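Local coordinates for protein CCMAN5 (Cellulosimicrobium cellulans, PDB 2XSG) that acts as a calcium-binding family 92 alpha-mannosidase, probably removing the mannose that caps mannose-6-phosphate groups on yeast-made glycoproteins, at residues Ala587-Leu592 against Asp660-Thr665; Tyr316-Met321 against Met666-Val671. One frame throughout, in Å; residues are numbered along the deposited sequence.

Overall arrangement
Two buried contacts, centres 10 Å apart and close to the centre of the folded molecule, meet at the start of helix 665-675. Contact 1 joins the loop 587-592 to the loop 660-665 across a calcium ion; contact 2 sets the following turns of that helix, 666-671, against the end of helix 306-318. Along the chain 316-321 comes first, then 587-592, 660-665 and 666-671, so contact 2 brackets contact 1. The two touch directly: Asn661 ND2 lies 2.7 Å from Ser667 OG, probably hydrogen-bonded, and Ala663 packs on Met321. The calcium loop thus runs straight into a helix packed in the core of the catalytic domain.

Contact 1: Ala587-Leu592 against Asp660-Thr665; sequences ANEIDL and DNDAGT. With CA (calcium ion), chain C.
Glu589 and Asp662 bring one carboxylate oxygen each to neighbouring positions on the calcium ion. In both, CG lies beside the backbone N and anti to the carbonyl carbon (chi1 -59° in Asp662), and the chain of Glu589 then bends sharply at chi2 (89°) to turn its carboxylate toward the metal. The two carboxylate planes are 46° apart. Glu589 OE1 binds calcium at 2.6 Å and Asp662 OD2 binds it at 2.5 Å. The amide of Asn588 supplies a neutral oxygen, OD1, 2.4 Å from calcium, while its ND2 donates to the backbone O of Gln536, a second-shell bond that fixes which end of the amide faces the ion. A water completes the link between the segments. It sits 2.5 Å from calcium and donates to two backbone oxygens, Ala587 O at 2.8 Å and Asp660 O at 2.9 Å; the side chain of Asp660 is hydrogen-bonded through OD1 to Asn25 ND2.

Calcium-dependent hydrolysis is a hallmark of glycoside hydrolase family 92, and this cluster lies in its catalytic domain; a molecule of bis-tris propane bound close to the side chain of Asp662 is consistent with an active-site pocket. A type I turn runs from Glu589 to Leu592, and a type I' turn from Asp662 to Thr665 leads through the N-cap residue Gly664 into helix 665-675.

Away from the metal, on the CG side of Glu589, the contact turns apolar. The methyl CG2 of Thr665 lies 3.8 Å from Glu589 CG, against the aliphatic part of the acid, and 4.0 Å from Leu592 CD1. Met666, next along the helix, also packs on Glu589 and Leu592.

Contact 2: Tyr316-Met321 against Met666-Val671; sequences YRMFAM and MSTMFV
Van der Waals packing carries the meeting of Met318 with Thr668, where the last turn of helix 306-318 meets the first turns of helix 665-675 and the CA atoms of these residues are 5.2 Å apart. Met318 leaves its helix extended, CG anti to the backbone N (chi1 175°), and passes Thr668 at about a right angle. Its CG lies 3.4 Å from Thr668 OG1, and its SD is 3.9 Å from the methyl CG2 of the same threonine. Beyond the sulfur the chain heads toward Val671, although the modelled position of its terminal methyl is doubtful. Ile366 of helix 353-366 touches both Met318 and Val671, so three segments of the helical catalytic domain converge here, consistent with the (alpha/alpha)6 barrel of this family. An alanine in place of Met318 would lose the atoms beyond CB, and is likely to open a gap beside Thr668 and Ile366.

Hydroxyl groups also take part, their oxygens resting against CH2 groups across the contact. Ser667 OG lies 3.1 Å from Arg317 CB, while the hydroxyl makes its hydrogen bonds to Asn661 ND2 and His314 ND1. Thr668 OG1 is hydrogen-bonded to O of Gly664, the N-cap residue of its helix. The guanidinium of Arg317 leads away from the contact, where NH1 and NH2 bond to the backbone oxygens of Met27 and Val17.

No hydrogen bond crosses between the two segments. Small hydroxyl side chains, their polar needs met by other partners, can therefore serve as packing surface, which implies cohesion here through close shape rather than directional bonds.

Contact 1: Ala587-Leu592 against Asp660-Thr665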
# COMPACT_ATOMS: atom_id res chain seq x y z
N ALA A 587 2.26 5.17 13.81
CA ALA A 587 1.96 3.77 13.48
C ALA A 587 0.77 3.62 12.55
O ALA A 587 0.55 2.54 11.99
CB ALA A 587 1.75 2.96 14.77
N ASN A 588 0.01 4.70 12.39
CA ASN A 588 -1.18 4.73 11.53
C ASN A 588 -1.22 5.98 10.65
O ASN A 588 -0.47 6.96 10.89
CB ASN A 588 -2.44 4.68 12.39
CG ASN A 588 -3.60 4.04 11.69
OD1 ASN A 588 -3.41 3.22 10.80
ND2 ASN A 588 -4.81 4.42 12.08
N GLU A 589 -2.10 5.97 9.66
CA GLU A 589 -2.18 7.02 8.64
C GLU A 589 -3.07 8.22 9.01
O GLU A 589 -3.11 9.21 8.27
CB GLU A 589 -2.69 6.46 7.30
CG GLU A 589 -1.75 5.47 6.61
CD GLU A 589 -1.99 4.05 7.05
OE1 GLU A 589 -2.79 3.83 7.96
OE2 GLU A 589 -1.38 3.13 6.46
N ILE A 590 -3.79 8.12 10.13
CA ILE A 590 -4.76 9.14 10.52
C ILE A 590 -4.12 10.53 10.54
O ILE A 590 -4.62 11.47 9.93
CB ILE A 590 -5.41 8.83 11.89
CG1 ILE A 590 -6.25 7.53 11.85
CG2 ILE A 590 -6.23 10.04 12.39
CD1 ILE A 590 -7.13 7.36 10.62
N ASP A 591 -3.01 10.66 11.27
CA ASP A 591 -2.34 11.97 11.32
C ASP A 591 -0.96 11.96 10.66
O ASP A 591 -0.01 12.57 11.17
CB ASP A 591 -2.37 12.58 12.73
CG ASP A 591 -1.56 11.79 13.75
OD1 ASP A 591 -1.54 10.54 13.73
OD2 ASP A 591 -0.95 12.45 14.62
N LEU A 592 -0.87 11.29 9.50
CA LEU A 592 0.38 11.21 8.72
C LEU A 592 0.97 12.57 8.41
O LEU A 592 2.20 12.73 8.35
CB LEU A 592 0.15 10.51 7.38
CG LEU A 592 0.33 9.02 7.13
CD1 LEU A 592 -0.08 8.69 5.68
CD2 LEU A 592 1.76 8.56 7.41
N ASP A 660 0.94 -1.51 9.86
CA ASP A 660 0.82 -2.14 8.55
C ASP A 660 1.21 -1.12 7.50
O ASP A 660 0.94 0.06 7.67
CB ASP A 660 -0.61 -2.61 8.32
CG ASP A 660 -1.01 -3.73 9.25
OD1 ASP A 660 -0.11 -4.49 9.68
OD2 ASP A 660 -2.22 -3.84 9.59
N ASN A 661 1.87 -1.56 6.43
CA ASN A 661 2.26 -0.66 5.35
C ASN A 661 1.01 -0.10 4.63
O ASN A 661 1.01 1.05 4.16
CB ASN A 661 3.17 -1.40 4.35
CG ASN A 661 4.11 -0.46 3.58
OD1 ASN A 661 3.83 0.74 3.40
ND2 ASN A 661 5.23 -1.02 3.11
N ASP A 662 -0.05 -0.92 4.58
CA ASP A 662 -1.31 -0.60 3.87
C ASP A 662 -1.09 -0.26 2.39
O ASP A 662 -1.09 0.91 1.99
CB ASP A 662 -2.08 0.53 4.58
CG ASP A 662 -2.45 0.18 6.02
OD1 ASP A 662 -3.06 -0.89 6.27
OD2 ASP A 662 -2.16 1.00 6.92
N ALA A 663 -0.92 -1.29 1.58
CA ALA A 663 -0.78 -1.10 0.13
C ALA A 663 0.34 -0.11 -0.21
O ALA A 663 0.21 0.71 -1.14
CB ALA A 663 -2.12 -0.63 -0.48
N GLY A 664 1.43 -0.17 0.54
CA GLY A 664 2.61 0.64 0.29
C GLY A 664 2.52 2.08 0.77
O GLY A 664 3.37 2.89 0.39
N THR A 665 1.53 2.41 1.59
CA THR A 665 1.40 3.79 2.09
C THR A 665 2.58 4.23 2.96
O THR A 665 3.18 5.29 2.72
CB THR A 665 0.09 4.03 2.88
OG1 THR A 665 -1.01 3.63 2.07
CG2 THR A 665 -0.05 5.53 3.26
CA CA C . -3.05 1.51 9.20
O HOH W 1 -0.66 1.36 9.73

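Contact 2: Tyr316-Met321 against Met666-Val671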
# COMPACT_ATOMS: atom_id res chain seq x y z
N TYR A 316 10.57 0.58 -4.03
CA TYR A 316 10.08 -0.70 -4.54
C TYR A 316 8.64 -0.98 -4.04
O TYR A 316 7.76 -1.32 -4.81
CB TYR A 316 11.05 -1.82 -4.16
CG TYR A 316 10.52 -3.24 -4.27
CD1 TYR A 316 10.54 -3.94 -5.48
CD2 TYR A 316 10.02 -3.89 -3.15
CE1 TYR A 316 10.05 -5.25 -5.57
CE2 TYR A 316 9.52 -5.19 -3.23
CZ TYR A 316 9.55 -5.87 -4.44
OH TYR A 316 9.06 -7.16 -4.51
N ARG A 317 8.41 -0.77 -2.75
CA ARG A 317 7.10 -1.00 -2.13
C ARG A 317 6.02 -0.04 -2.65
O ARG A 317 4.83 -0.38 -2.65
CB ARG A 317 7.20 -0.87 -0.62
CG ARG A 317 8.09 -1.89 0.09
CD ARG A 317 7.55 -3.29 -0.10
NE ARG A 317 8.23 -4.25 0.76
CZ ARG A 317 8.23 -5.57 0.58
NH1 ARG A 317 7.60 -6.11 -0.45
NH2 ARG A 317 8.88 -6.34 1.44
N MET A 318 6.43 1.16 -3.07
CA MET A 318 5.50 2.15 -3.62
C MET A 318 4.85 1.73 -4.95
O MET A 318 3.74 2.17 -5.26
CB MET A 318 6.18 3.52 -3.77
CG MET A 318 5.30 4.58 -4.44
SD MET A 318 6.19 6.15 -4.68
CE MET A 318 7.31 6.00 -3.35
N PHE A 319 5.53 0.88 -5.71
CA PHE A 319 5.02 0.36 -6.99
C PHE A 319 4.45 -1.07 -6.85
O PHE A 319 4.95 -2.00 -7.49
CB PHE A 319 6.13 0.41 -8.07
CG PHE A 319 6.50 1.81 -8.51
CD1 PHE A 319 5.90 2.38 -9.63
CD2 PHE A 319 7.43 2.56 -7.81
CE1 PHE A 319 6.24 3.69 -10.06
CE2 PHE A 319 7.78 3.86 -8.20
CZ PHE A 319 7.19 4.43 -9.33
N ALA A 320 3.43 -1.24 -6.01
CA ALA A 320 2.76 -2.53 -5.84
C ALA A 320 1.26 -2.46 -6.10
O ALA A 320 0.73 -3.27 -6.85
CB ALA A 320 3.02 -3.08 -4.46
N MET A 321 0.56 -1.52 -5.46
CA MET A 321 -0.90 -1.45 -5.54
C MET A 321 -1.33 -0.03 -5.87
O MET A 321 -0.68 0.91 -5.43
CB MET A 321 -1.54 -1.89 -4.22
CG MET A 321 -1.50 -3.41 -3.95
SD MET A 321 -1.95 -3.85 -2.24
CE MET A 321 -3.68 -3.37 -2.14
N MET A 666 2.90 3.45 3.98
CA MET A 666 4.01 3.83 4.86
C MET A 666 5.32 3.96 4.06
O MET A 666 6.05 4.94 4.24
CB MET A 666 4.12 2.88 6.07
CG MET A 666 2.93 2.98 7.05
SD MET A 666 2.49 4.71 7.43
CE MET A 666 1.42 4.46 8.86
N SER A 667 5.56 3.03 3.13
CA SER A 667 6.72 3.11 2.21
C SER A 667 6.72 4.39 1.36
O SER A 667 7.76 5.03 1.21
CB SER A 667 6.77 1.91 1.27
OG SER A 667 6.94 0.70 1.99
N THR A 668 5.55 4.72 0.80
CA THR A 668 5.37 5.91 -0.02
C THR A 668 5.61 7.20 0.77
O THR A 668 6.24 8.12 0.28
CB THR A 668 3.99 5.93 -0.68
OG1 THR A 668 3.78 4.71 -1.39
CG2 THR A 668 3.87 7.07 -1.65
N MET A 669 5.12 7.25 2.01
CA MET A 669 5.46 8.39 2.88
C MET A 669 6.95 8.51 3.17
O MET A 669 7.49 9.61 3.28
CB MET A 669 4.64 8.36 4.18
CG MET A 669 3.14 8.33 3.96
SD MET A 669 2.45 9.64 2.91
CE MET A 669 2.18 8.83 1.34
N PHE A 670 7.64 7.38 3.29
CA PHE A 670 9.10 7.42 3.46
C PHE A 670 9.77 8.04 2.24
O PHE A 670 10.65 8.90 2.38
CB PHE A 670 9.68 6.03 3.72
CG PHE A 670 11.16 6.04 3.98
CD1 PHE A 670 12.07 6.11 2.92
CD2 PHE A 670 11.65 5.98 5.28
CE1 PHE A 670 13.44 6.15 3.17
CE2 PHE A 670 13.03 6.02 5.53
CZ PHE A 670 13.92 6.09 4.48
N VAL A 671 9.40 7.58 1.05
CA VAL A 671 9.93 8.18 -0.17
C VAL A 671 9.70 9.70 -0.17
O VAL A 671 10.61 10.47 -0.47
CB VAL A 671 9.30 7.54 -1.40
CG1 VAL A 671 9.55 8.41 -2.67
CG2 VAL A 671 9.86 6.13 -1.59